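Local coordinates for protein putative acyl-CoA thioester hydrolase YbhC (Escherichia coli K-12, PDB 3GRH) that is a putative thioesterase of the outer membrane, a lipoprotein of the pectinesterase family that neither binds pectin nor shows pectinesterase activity, at residues R107-V112 / T131-G136; V121-A126 / S198-L203; R229-Q234 / T252-Q257. One frame throughout, in Å; residues are numbered along the deposited sequence.

Contact 1: residues R107-V112 / T131-G136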
ATOM      1  N   ARG A 107      20.005  -6.581 -11.295  1.00 13.83           N
ATOM      2  CA  ARG A 107      18.640  -7.043 -11.022  1.00 13.01           C
ATOM      3  C   ARG A 107      18.466  -8.525 -11.327  1.00 12.57           C
ATOM      4  O   ARG A 107      18.982  -9.033 -12.377  1.00 13.17           O
ATOM      5  CB  ARG A 107      17.634  -6.252 -11.870  1.00 11.88           C
ATOM      6  CG  ARG A 107      16.285  -6.680 -11.699  1.00 13.62           C
ATOM      7  CD  ARG A 107      15.247  -5.762 -12.342  1.00 13.41           C
ATOM      8  NE  ARG A 107      15.214  -4.489 -11.669  1.00 14.06           N
ATOM      9  CZ  ARG A 107      14.619  -4.275 -10.481  1.00 12.73           C
ATOM     10  NH1 ARG A 107      14.009  -5.237  -9.835  1.00 10.96           N
ATOM     11  NH2 ARG A 107      14.740  -3.103  -9.924  1.00 13.21           N
ATOM     12  N   GLN A 108      17.771  -9.247 -10.430  1.00 12.98           N
ATOM     13  CA  GLN A 108      17.475 -10.656 -10.621  1.00 12.90           C
ATOM     14  C   GLN A 108      16.030 -10.885 -10.740  1.00 11.79           C
ATOM     15  O   GLN A 108      15.266 -10.188 -10.087  1.00 12.23           O
ATOM     16  CB  GLN A 108      18.015 -11.475  -9.497  1.00 13.56           C
ATOM     17  CG  GLN A 108      19.450 -11.263  -9.432  1.00 18.11           C
ATOM     18  CD  GLN A 108      20.068 -12.063  -8.427  1.00 22.60           C
ATOM     19  OE1 GLN A 108      20.376 -13.227  -8.661  1.00 24.27           O
ATOM     20  NE2 GLN A 108      20.331 -11.454  -7.296  1.00 22.93           N
ATOM     21  N   TYR A 109      15.670 -11.818 -11.611  1.00 10.92           N
ATOM     22  CA  TYR A 109      14.301 -12.105 -11.962  1.00 10.51           C
ATOM     23  C   TYR A 109      13.918 -13.508 -11.540  1.00 10.97           C
ATOM     24  O   TYR A 109      14.614 -14.458 -11.885  1.00 12.01           O
ATOM     25  CB  TYR A 109      14.143 -11.994 -13.468  1.00 10.97           C
ATOM     26  CG  TYR A 109      14.317 -10.596 -13.981  1.00 11.72           C
ATOM     27  CD1 TYR A 109      13.238  -9.787 -14.142  1.00 15.72           C
ATOM     28  CD2 TYR A 109      15.573 -10.139 -14.367  1.00 15.77           C
ATOM     29  CE1 TYR A 109      13.389  -8.516 -14.601  1.00 15.44           C
ATOM     30  CE2 TYR A 109      15.721  -8.833 -14.872  1.00 14.33           C
ATOM     31  CZ  TYR A 109      14.597  -8.050 -14.931  1.00 13.90           C
ATOM     32  OH  TYR A 109      14.592  -6.757 -15.437  1.00 17.77           O
ATOM     33  N   ILE A 110      12.814 -13.603 -10.796  1.00 11.81           N
ATOM     34  CA  ILE A 110      12.305 -14.845 -10.270  1.00 10.76           C
ATOM     35  C   ILE A 110      10.931 -15.033 -10.846  1.00 12.20           C
ATOM     36  O   ILE A 110      10.020 -14.262 -10.587  1.00 11.22           O
ATOM     37  CB  ILE A 110      12.225 -14.839  -8.736  1.00 10.51           C
ATOM     38  CG1 ILE A 110      13.588 -14.628  -8.154  1.00 12.50           C
ATOM     39  CG2 ILE A 110      11.618 -16.199  -8.244  1.00 12.70           C
ATOM     40  CD1 ILE A 110      13.606 -14.265  -6.631  1.00 14.31           C
ATOM     41  N   ALA A 111      10.784 -16.037 -11.689  1.00  9.99           N
ATOM     42  CA  ALA A 111       9.465 -16.392 -12.278  1.00 10.90           C
ATOM     43  C   ALA A 111       8.771 -17.345 -11.360  1.00 11.94           C
ATOM     44  O   ALA A 111       9.433 -18.231 -10.821  1.00 14.85           O
ATOM     45  CB  ALA A 111       9.641 -17.016 -13.681  1.00 10.65           C
ATOM     46  N   VAL A 112       7.467 -17.188 -11.186  1.00 11.40           N
ATOM     47  CA  VAL A 112       6.687 -18.088 -10.341  1.00 12.06           C
ATOM     48  C   VAL A 112       5.564 -18.716 -11.206  1.00 12.01           C
ATOM     49  O   VAL A 112       4.762 -18.031 -11.817  1.00 11.87           O
ATOM     50  CB  VAL A 112       6.077 -17.368  -9.125  1.00 12.92           C
ATOM     51  CG1 VAL A 112       5.421 -18.456  -8.270  1.00 12.91           C
ATOM     52  CG2 VAL A 112       7.114 -16.613  -8.292  1.00 15.48           C
ATOM     53  N   THR A 131      13.083  -8.809  -8.985  1.00 10.17           N
ATOM     54  CA  THR A 131      11.768  -8.835  -9.698  1.00 10.64           C
ATOM     55  C   THR A 131      11.146 -10.175  -9.530  1.00 10.60           C
ATOM     56  O   THR A 131      11.737 -11.167  -9.847  1.00 10.90           O
ATOM     57  CB  THR A 131      11.926  -8.504 -11.159  1.00  9.99           C
ATOM     58  OG1 THR A 131      12.505  -7.187 -11.289  1.00 12.00           O
ATOM     59  CG2 THR A 131      10.574  -8.538 -11.872  1.00 11.28           C
ATOM     60  N   LEU A 132       9.933 -10.228  -9.006  1.00 11.01           N
ATOM     61  CA  LEU A 132       9.193 -11.483  -8.836  1.00 10.27           C
ATOM     62  C   LEU A 132       7.920 -11.377  -9.658  1.00 10.27           C
ATOM     63  O   LEU A 132       7.178 -10.408  -9.503  1.00 10.49           O
ATOM     64  CB  LEU A 132       8.859 -11.677  -7.357  1.00 13.42           C
ATOM     65  CG  LEU A 132       8.123 -12.919  -6.978  1.00 14.31           C
ATOM     66  CD1 LEU A 132       9.008 -14.137  -7.118  1.00 18.51           C
ATOM     67  CD2 LEU A 132       7.609 -12.776  -5.557  1.00 19.01           C
ATOM     68  N   TYR A 133       7.678 -12.342 -10.529  1.00 10.32           N
ATOM     69  CA  TYR A 133       6.562 -12.261 -11.419  1.00  9.30           C
ATOM     70  C   TYR A 133       5.930 -13.589 -11.651  1.00 10.67           C
ATOM     71  O   TYR A 133       6.626 -14.611 -11.694  1.00 12.13           O
ATOM     72  CB  TYR A 133       6.992 -11.645 -12.724  1.00 11.33           C
ATOM     73  CG  TYR A 133       7.973 -12.390 -13.577  1.00 12.78           C
ATOM     74  CD1 TYR A 133       7.570 -13.174 -14.652  1.00 16.76           C
ATOM     75  CD2 TYR A 133       9.341 -12.270 -13.335  1.00 13.20           C
ATOM     76  CE1 TYR A 133       8.489 -13.810 -15.406  1.00 16.82           C
ATOM     77  CE2 TYR A 133      10.241 -12.944 -14.069  1.00 14.85           C
ATOM     78  CZ  TYR A 133       9.823 -13.663 -15.131  1.00 16.59           C
ATOM     79  OH  TYR A 133      10.703 -14.339 -15.934  1.00 18.05           O
ATOM     80  N   GLY A 134       4.619 -13.543 -11.770  1.00  9.81           N
ATOM     81  CA  GLY A 134       3.859 -14.732 -12.121  1.00  9.41           C
ATOM     82  C   GLY A 134       3.836 -14.986 -13.565  1.00 10.22           C
ATOM     83  O   GLY A 134       3.854 -14.029 -14.374  1.00 11.66           O
ATOM     84  N   THR A 135       3.671 -16.260 -13.891  1.00 10.95           N
ATOM     85  CA  THR A 135       3.606 -16.657 -15.327  1.00 13.93           C
ATOM     86  C   THR A 135       2.261 -17.246 -15.731  1.00 15.05           C
ATOM     87  O   THR A 135       2.120 -17.814 -16.859  1.00 18.37           O
ATOM     88  CB  THR A 135       4.751 -17.563 -15.674  1.00 14.78           C
ATOM     89  OG1 THR A 135       4.563 -18.816 -15.026  1.00 16.82           O
ATOM     90  CG2 THR A 135       6.096 -16.933 -15.335  1.00 19.58           C
ATOM     91  N   GLY A 136       1.251 -17.024 -14.912  1.00 14.73           N
ATOM     92  CA  GLY A 136      -0.113 -17.431 -15.231  1.00 14.87           C
ATOM     93  C   GLY A 136      -0.768 -16.481 -16.241  1.00 13.96           C
ATOM     94  O   GLY A 136      -0.232 -15.366 -16.492  1.00 14.33           O
TER
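Ile110 and Tyr133 are bonded in the parallel strand ladder of a right-handed beta-helix, the fold of the pectinesterase family, with strands 108-112 and 130-134 on successive coils. Ile110 uses both its backbone groups, N to Thr131 O at 2.8 Å and O to Tyr133 N at 3.0 Å, and the same alternation continues from Gln108 to Val112. On one face, Leu132 CD1 touches Ile110 CG2 and Val112 CG2, the latter unusually close at 3.3 Å; helix 92-100 touches this layer through Ile92, Ala95 and Val96. On the other, the Tyr133 ring folds back across its neighbour strand: with CG held between the backbone N and the carbonyl carbon (chi1 65°), it lays one face over Ala111 CA, a CH-pi contact of 4.0 Å to the ring centroid. A serine here would probably lose the ring face over Ala111 CA and open a gap beside Leu71 and Pro75, which the ring also touches. Toward the start of both strands, Tyr109 lies alongside Thr131, Tyr109 CD1 3.5 Å from Thr131 CB. Thr131 OG1, also bonded to Gln204, accepts from Arg107 NH1 at 2.9 Å, tilted 29° from the guanidinium plane, while Arg107 NH2 reaches Gly202 O.

Contact 2: residues V121-A126 / S198-L203; sequences VYVPAA and SQNNGL
Val123 O takes the backbone N-H of Gln199 at 2.8 Å, the donor approaching almost straight along the carbonyl bond (C=O...N angle 178°), and the CA of Ser198 also leans on this oxygen. Val123 and Ser198 form the parallel bridge at which the neighbouring strands of two beta-helix coils end and turn into loops. Just past it, Ser198 OG, carried away from its own backbone N (chi1 178°), accepts from Asn200 N at 3.0 Å. This ST turn bends the chain so that Asn200 lies beside the other segment, its CB 3.6 Å from Val123 CG1. The amide of Asn200 then works along the loop edge: ND2 makes a weak bond to Pro124 O at 3.4 Å and an ordinary hydrogen bond to Gly128 O, while OD1 accepts from Ile130 N. Both ends of this buried amide are thus occupied, which should fix its flip. Ala126 CB packs on ND2 as well. Beyond the amide the backbones separate, and two waters bridge them: water 1 accepts from Ala126 N and Asn201 N, and water 2 donates to Ala126 O and Asn201 O, 2.7 Å from either oxygen. A type II turn from Asn200 to Leu203, with Gly202 at a positive phi (84°), brings Leu203 CD1 back to 4.1 Å from Val123 CG1. The buried Gln199 points the other way from Asn200, its amide bonded to Tyr175, Asp231 and Gly255. Val96 and Ile100 of helix 92-100 and Tyr175 and Met176 of helix 174-181 pack on Pro124, while Ser198 pairs through its backbone with Arg229 and Asp231 on the coil carrying strand 228-230.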
ATOM      1  N   VAL A 121       7.034 -14.544   2.568  1.00  7.16           N
ATOM      2  CA  VAL A 121       8.153 -14.259   1.636  1.00  8.01           C
ATOM      3  C   VAL A 121       8.712 -12.968   2.208  1.00  9.46           C
ATOM      4  O   VAL A 121       8.045 -11.929   2.227  1.00  9.38           O
ATOM      5  CB  VAL A 121       7.671 -14.017   0.238  1.00  9.32           C
ATOM      6  CG1 VAL A 121       8.827 -13.598  -0.661  1.00  9.24           C
ATOM      7  CG2 VAL A 121       6.979 -15.242  -0.343  1.00  9.53           C
ATOM      8  N   TYR A 122       9.943 -13.027   2.658  1.00  7.98           N
ATOM      9  CA  TYR A 122      10.661 -11.855   3.183  1.00  7.89           C
ATOM     10  C   TYR A 122      11.792 -11.554   2.212  1.00  8.75           C
ATOM     11  O   TYR A 122      12.629 -12.420   1.891  1.00  9.83           O
ATOM     12  CB  TYR A 122      11.249 -12.178   4.511  1.00  7.61           C
ATOM     13  CG  TYR A 122      10.315 -12.254   5.702  1.00  8.85           C
ATOM     14  CD1 TYR A 122       8.929 -12.064   5.576  1.00  7.82           C
ATOM     15  CD2 TYR A 122      10.814 -12.620   6.913  1.00 10.70           C
ATOM     16  CE1 TYR A 122       8.091 -12.190   6.647  1.00  9.73           C
ATOM     17  CE2 TYR A 122       9.972 -12.762   7.964  1.00 12.29           C
ATOM     18  CZ  TYR A 122       8.654 -12.502   7.833  1.00 10.50           C
ATOM     19  OH  TYR A 122       7.804 -12.618   8.960  1.00 15.18           O
ATOM     20  N   VAL A 123      11.786 -10.325   1.688  1.00  8.86           N
ATOM     21  CA  VAL A 123      12.800  -9.922   0.681  1.00  8.41           C
ATOM     22  C   VAL A 123      13.653  -8.874   1.358  1.00  9.84           C
ATOM     23  O   VAL A 123      13.195  -7.785   1.627  1.00  9.36           O
ATOM     24  CB  VAL A 123      12.196  -9.337  -0.598  1.00  9.49           C
ATOM     25  CG1 VAL A 123      13.271  -9.172  -1.688  1.00 10.86           C
ATOM     26  CG2 VAL A 123      11.126 -10.294  -1.171  1.00 10.90           C
ATOM     27  N   PRO A 124      14.893  -9.185   1.652  1.00  8.21           N
ATOM     28  CA  PRO A 124      15.723  -8.245   2.414  1.00  9.54           C
ATOM     29  C   PRO A 124      16.298  -7.137   1.602  1.00  9.32           C
ATOM     30  O   PRO A 124      16.265  -7.129   0.369  1.00  9.58           O
ATOM     31  CB  PRO A 124      16.823  -9.176   2.969  1.00 11.59           C
ATOM     32  CG  PRO A 124      16.929 -10.184   1.968  1.00 12.41           C
ATOM     33  CD  PRO A 124      15.576 -10.489   1.527  1.00 10.86           C
ATOM     34  N   ALA A 125      16.727  -6.115   2.324  1.00  9.59           N
ATOM     35  CA  ALA A 125      17.544  -5.078   1.708  1.00 10.85           C
ATOM     36  C   ALA A 125      18.789  -5.747   1.107  1.00 12.95           C
ATOM     37  O   ALA A 125      19.373  -6.678   1.675  1.00 14.83           O
ATOM     38  CB  ALA A 125      17.898  -4.019   2.740  1.00 11.47           C
ATOM     39  N   ALA A 126      19.145  -5.288  -0.096  1.00 12.77           N
ATOM     40  CA  ALA A 126      20.233  -5.880  -0.852  1.00 13.97           C
ATOM     41  C   ALA A 126      20.698  -4.822  -1.811  1.00 15.42           C
ATOM     42  O   ALA A 126      19.953  -3.946  -2.135  1.00 16.16           O
ATOM     43  CB  ALA A 126      19.713  -7.049  -1.634  1.00 14.96           C
ATOM     44  N   SER A 198       8.847  -6.855   2.165  1.00  5.77           N
ATOM     45  CA  SER A 198      10.080  -6.454   1.469  1.00  5.93           C
ATOM     46  C   SER A 198      10.708  -5.224   2.034  1.00  8.00           C
ATOM     47  O   SER A 198      10.009  -4.283   2.316  1.00  6.78           O
ATOM     48  CB  SER A 198       9.771  -6.203   0.037  1.00  8.67           C
ATOM     49  OG  SER A 198      10.916  -5.774  -0.703  1.00  8.27           O
ATOM     50  N   GLN A 199      12.044  -5.283   2.196  1.00  7.10           N
ATOM     51  CA  GLN A 199      12.834  -4.087   2.399  1.00  7.69           C
ATOM     52  C   GLN A 199      13.727  -3.810   1.210  1.00  7.84           C
ATOM     53  O   GLN A 199      14.646  -2.973   1.269  1.00 10.52           O
ATOM     54  CB  GLN A 199      13.694  -4.224   3.626  1.00  8.30           C
ATOM     55  CG  GLN A 199      12.875  -4.498   4.856  1.00 11.50           C
ATOM     56  CD  GLN A 199      13.546  -3.960   6.030  1.00 15.73           C
ATOM     57  OE1 GLN A 199      14.766  -4.140   6.202  1.00 16.47           O
ATOM     58  NE2 GLN A 199      12.812  -3.160   6.799  1.00 15.34           N
ATOM     59  N   ASN A 200      13.557  -4.522   0.119  1.00  7.75           N
ATOM     60  CA  ASN A 200      14.441  -4.399  -1.060  1.00  6.71           C
ATOM     61  C   ASN A 200      14.106  -3.114  -1.838  1.00  7.72           C
ATOM     62  O   ASN A 200      12.986  -2.902  -2.330  1.00  7.29           O
ATOM     63  CB  ASN A 200      14.143  -5.637  -1.937  1.00  7.70           C
ATOM     64  CG  ASN A 200      15.024  -5.797  -3.105  1.00 10.02           C
ATOM     65  OD1 ASN A 200      14.574  -5.717  -4.285  1.00 11.41           O
ATOM     66  ND2 ASN A 200      16.303  -5.957  -2.847  1.00 11.23           N
ATOM     67  N   ASN A 201      15.118  -2.249  -2.008  1.00  8.13           N
ATOM     68  CA  ASN A 201      14.975  -1.123  -2.885  1.00  7.73           C
ATOM     69  C   ASN A 201      14.902  -1.653  -4.276  1.00  7.28           C
ATOM     70  O   ASN A 201      15.685  -2.531  -4.670  1.00  9.34           O
ATOM     71  CB  ASN A 201      16.143  -0.152  -2.761  1.00  9.75           C
ATOM     72  CG  ASN A 201      16.232   0.536  -1.431  1.00  9.63           C
ATOM     73  OD1 ASN A 201      15.264   0.680  -0.683  1.00 10.09           O
ATOM     74  ND2 ASN A 201      17.468   0.965  -1.119  1.00 17.05           N
ATOM     75  N   GLY A 202      14.004  -1.116  -5.060  1.00  8.05           N
ATOM     76  CA  GLY A 202      13.926  -1.682  -6.378  1.00  7.61           C
ATOM     77  C   GLY A 202      13.117  -2.896  -6.595  1.00  6.55           C
ATOM     78  O   GLY A 202      13.120  -3.383  -7.730  1.00  9.12           O
ATOM     79  N   LEU A 203      12.435  -3.387  -5.595  1.00  6.68           N
ATOM     80  CA  LEU A 203      11.507  -4.546  -5.764  1.00  5.94           C
ATOM     81  C   LEU A 203      10.532  -4.248  -6.862  1.00  7.47           C
ATOM     82  O   LEU A 203       9.969  -3.165  -6.925  1.00  6.29           O
ATOM     83  CB  LEU A 203      10.750  -4.752  -4.484  1.00  6.65           C
ATOM     84  CG  LEU A 203       9.840  -5.987  -4.484  1.00  6.27           C
ATOM     85  CD1 LEU A 203      10.657  -7.246  -4.180  1.00 11.65           C
ATOM     86  CD2 LEU A 203       8.721  -5.727  -3.412  1.00 11.41           C
TER
HETATM   87  O   HOH W   1      17.724  -2.755  -0.900  1.00 18.57           O
HETATM   88  O   HOH W   2      18.319  -2.884  -4.041  1.00 26.65           O

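Contact 3: residues R229-Q234 / T252-Q257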
ATOM      1  N   ARG A 229       3.660  -5.853   2.768  1.00  6.49           N
ATOM      2  CA  ARG A 229       4.359  -4.734   3.378  1.00  8.12           C
ATOM      3  C   ARG A 229       5.574  -4.408   2.568  1.00  9.06           C
ATOM      4  O   ARG A 229       6.344  -5.316   2.213  1.00  9.22           O
ATOM      5  CB  ARG A 229       4.784  -5.099   4.738  1.00  9.49           C
ATOM      6  CG  ARG A 229       5.667  -4.102   5.396  1.00  9.61           C
ATOM      7  CD  ARG A 229       5.979  -4.328   6.812  1.00 11.83           C
ATOM      8  NE  ARG A 229       7.051  -3.450   7.299  1.00 12.63           N
ATOM      9  CZ  ARG A 229       7.635  -3.622   8.476  1.00 12.85           C
ATOM     10  NH1 ARG A 229       7.224  -4.570   9.316  1.00 15.71           N
ATOM     11  NH2 ARG A 229       8.656  -2.869   8.784  1.00 12.82           N
ATOM     12  N   THR A 230       5.751  -3.141   2.233  1.00  9.91           N
ATOM     13  CA  THR A 230       6.938  -2.750   1.484  1.00  8.79           C
ATOM     14  C   THR A 230       7.582  -1.554   2.165  1.00 11.50           C
ATOM     15  O   THR A 230       6.913  -0.613   2.521  1.00 11.06           O
ATOM     16  CB  THR A 230       6.700  -2.581  -0.020  1.00 12.91           C
ATOM     17  OG1 THR A 230       7.896  -2.119  -0.661  1.00 12.57           O
ATOM     18  CG2 THR A 230       5.622  -1.590  -0.308  1.00 16.94           C
ATOM     19  N   ASP A 231       8.893  -1.657   2.384  1.00  7.41           N
ATOM     20  CA  ASP A 231       9.676  -0.568   3.040  1.00  8.37           C
ATOM     21  C   ASP A 231      10.749   0.002   2.101  1.00  8.10           C
ATOM     22  O   ASP A 231      11.385   1.026   2.450  1.00 11.13           O
ATOM     23  CB  ASP A 231      10.432  -1.120   4.290  1.00  8.62           C
ATOM     24  CG  ASP A 231       9.574  -1.825   5.306  1.00 13.00           C
ATOM     25  OD1 ASP A 231       8.328  -1.694   5.248  1.00 16.01           O
ATOM     26  OD2 ASP A 231      10.189  -2.568   6.177  1.00 12.25           O
ATOM     27  N   GLY A 232      10.954  -0.606   0.929  1.00  8.43           N
ATOM     28  CA  GLY A 232      11.989  -0.195   0.004  1.00  8.03           C
ATOM     29  C   GLY A 232      11.635   1.059  -0.781  1.00  8.22           C
ATOM     30  O   GLY A 232      10.479   1.423  -0.937  1.00  8.23           O
ATOM     31  N   ASP A 233      12.649   1.710  -1.299  1.00  7.99           N
ATOM     32  CA  ASP A 233      12.449   2.854  -2.252  1.00  8.87           C
ATOM     33  C   ASP A 233      12.467   2.315  -3.635  1.00  8.42           C
ATOM     34  O   ASP A 233      13.134   1.341  -3.970  1.00 10.10           O
ATOM     35  CB  ASP A 233      13.552   3.869  -2.070  1.00  9.10           C
ATOM     36  CG  ASP A 233      13.369   5.182  -2.805  1.00 11.36           C
ATOM     37  OD1 ASP A 233      12.256   5.710  -2.944  1.00 10.45           O
ATOM     38  OD2 ASP A 233      14.471   5.779  -3.193  1.00 12.93           O
ATOM     39  N   GLN A 234      11.806   3.026  -4.550  1.00  7.44           N
ATOM     40  CA  GLN A 234      11.771   2.729  -5.958  1.00  7.27           C
ATOM     41  C   GLN A 234      11.126   1.371  -6.212  1.00  6.92           C
ATOM     42  O   GLN A 234      11.639   0.638  -7.032  1.00  8.00           O
ATOM     43  CB  GLN A 234      13.109   2.934  -6.673  1.00  7.23           C
ATOM     44  CG  GLN A 234      13.549   4.382  -6.644  1.00  9.14           C
ATOM     45  CD  GLN A 234      14.821   4.661  -7.430  1.00 14.30           C
ATOM     46  OE1 GLN A 234      15.296   3.846  -8.235  1.00 24.22           O
ATOM     47  NE2 GLN A 234      15.257   5.847  -7.323  1.00 22.12           N
ATOM     48  N   THR A 252       5.943   1.252   4.854  1.00 13.29           N
ATOM     49  CA  THR A 252       6.627   1.895   5.918  1.00 13.66           C
ATOM     50  C   THR A 252       7.962   2.405   5.434  1.00 13.67           C
ATOM     51  O   THR A 252       8.361   2.188   4.279  1.00 13.37           O
ATOM     52  CB  THR A 252       6.910   0.997   7.158  1.00 16.74           C
ATOM     53  OG1 THR A 252       8.216   0.416   7.030  1.00 21.07           O
ATOM     54  CG2 THR A 252       5.869  -0.113   7.470  1.00 17.93           C
ATOM     55  N   ASN A 253       8.585   3.190   6.271  1.00 12.18           N
ATOM     56  CA  ASN A 253       9.870   3.774   6.038  1.00 11.67           C
ATOM     57  C   ASN A 253      10.914   3.183   6.994  1.00 12.30           C
ATOM     58  O   ASN A 253      11.939   3.766   7.248  1.00 14.89           O
ATOM     59  CB  ASN A 253       9.852   5.320   6.117  1.00 11.67           C
ATOM     60  CG  ASN A 253       9.626   5.843   7.444  1.00 10.95           C
ATOM     61  OD1 ASN A 253       9.105   5.150   8.294  1.00 10.43           O
ATOM     62  ND2 ASN A 253       9.897   7.148   7.617  1.00  9.52           N
ATOM     63  N   SER A 254      10.640   2.019   7.505  1.00 13.97           N
ATOM     64  CA  SER A 254      11.522   1.333   8.399  1.00 13.17           C
ATOM     65  C   SER A 254      12.837   0.983   7.764  1.00 14.37           C
ATOM     66  O   SER A 254      12.939   0.665   6.550  1.00 15.51           O
ATOM     67  CB  SER A 254      10.829   0.020   8.800  1.00 13.76           C
ATOM     68  OG  SER A 254      11.637  -0.763   9.655  1.00 17.14           O
ATOM     69  N   GLY A 255      13.860   0.973   8.624  1.00 16.37           N
ATOM     70  CA  GLY A 255      15.148   0.375   8.294  1.00 17.84           C
ATOM     71  C   GLY A 255      15.238  -0.975   8.959  1.00 16.98           C
ATOM     72  O   GLY A 255      14.228  -1.645   9.179  1.00 16.86           O
ATOM     73  N   VAL A 256      16.441  -1.392   9.326  1.00 18.07           N
ATOM     74  CA  VAL A 256      16.574  -2.741   9.879  1.00 18.95           C
ATOM     75  C   VAL A 256      15.988  -2.978  11.288  1.00 19.70           C
ATOM     76  O   VAL A 256      15.804  -4.124  11.703  1.00 20.24           O
ATOM     77  CB  VAL A 256      18.033  -3.180   9.883  1.00 19.53           C
ATOM     78  CG1 VAL A 256      18.528  -3.296   8.456  1.00 19.58           C
ATOM     79  CG2 VAL A 256      18.853  -2.245  10.738  1.00 21.00           C
ATOM     80  N   GLN A 257      15.665  -1.896  11.994  1.00 20.96           N
ATOM     81  CA  GLN A 257      14.988  -1.971  13.296  1.00 21.34           C
ATOM     82  C   GLN A 257      13.482  -2.318  13.333  1.00 21.43           C
ATOM     83  O   GLN A 257      12.901  -2.494  14.413  1.00 20.85           O
ATOM     84  CB  GLN A 257      15.152  -0.619  13.991  1.00 23.37           C
ATOM     85  CG  GLN A 257      16.534  -0.284  14.402  1.00 26.13           C
ATOM     86  CD  GLN A 257      16.542   0.848  15.425  1.00 27.62           C
ATOM     87  OE1 GLN A 257      16.367   0.621  16.625  1.00 36.74           O
ATOM     88  NE2 GLN A 257      16.743   2.074  14.947  1.00 35.66           N
TER
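Asp231 and Thr252 stand side by side and point the same way, joined by a short bond from Thr252 OG1 to Asp231 OD1 at 2.8 Å. They meet where strands 228-230 and 249-251, on neighbouring coils of the beta-helix, run out into loops; the last rung is Thr252 N to Thr230 O at 3.1 Å. All the close packing gathers here and is buried. Arg229, extended from CG to NE, sends its guanidinium alongside the carboxylate, and Arg229 NE forms a salt bridge with Asp231 OD1 at 3.0 Å, nearly in the guanidinium plane and on the syn lone pair of that oxygen, while the bond from NH2 to OD2 is weak. The threonine hydroxyl reaches the same OD1 from above the carboxylate plane, 84° out of it, so the two donors come to the oxygen from different directions. Thr252 OG1 itself accepts from Ser254 N at 2.9 Å, an ST turn that swings Ser254 CB to the in-plane edge of the guanidinium, 3.6 Å from NH2. Thr252 CG2 rests 3.5 Å from Arg229 NE. The far ends are loose by contrast: the chains diverge, Asp233 turns to a salt bridge with Arg267, and Val256 and Gln257 lie exposed without touching the other segment. At the buried end Asp231 OD2 has further donors in Trp197 and Gln199, and Arg229 NH1 is bonded to Asn258. With its charge matched by Arg229 and both oxygens met by several donors, the Asp231 carboxylate probably stays ionised although it is buried.

Overall arrangement
All three contacts join neighbouring coils of the beta-helix and are largely buried, but their chemistry shifts with position. Contact 1 is strand pairing proper, with a regular backbone ladder and mostly apolar or aromatic side chains. Contacts 2 and 3 lie at the ends of strands in the same parallel array, contact 1 in another; in both, a last backbone bond gives way to side-chain hydrogen bonds, and both contain an ST turn. Contact 2 adds bridging waters, contact 3 a buried ion pair. Their centres are 8 Å apart, and Gln199 NE2 to Asp231 OD2 and Gly202 N to Asp233 O, both 2.8 Å, link them. Contact 2 also touches contact 1 through Arg107, whereas contacts 1 and 3 do not touch.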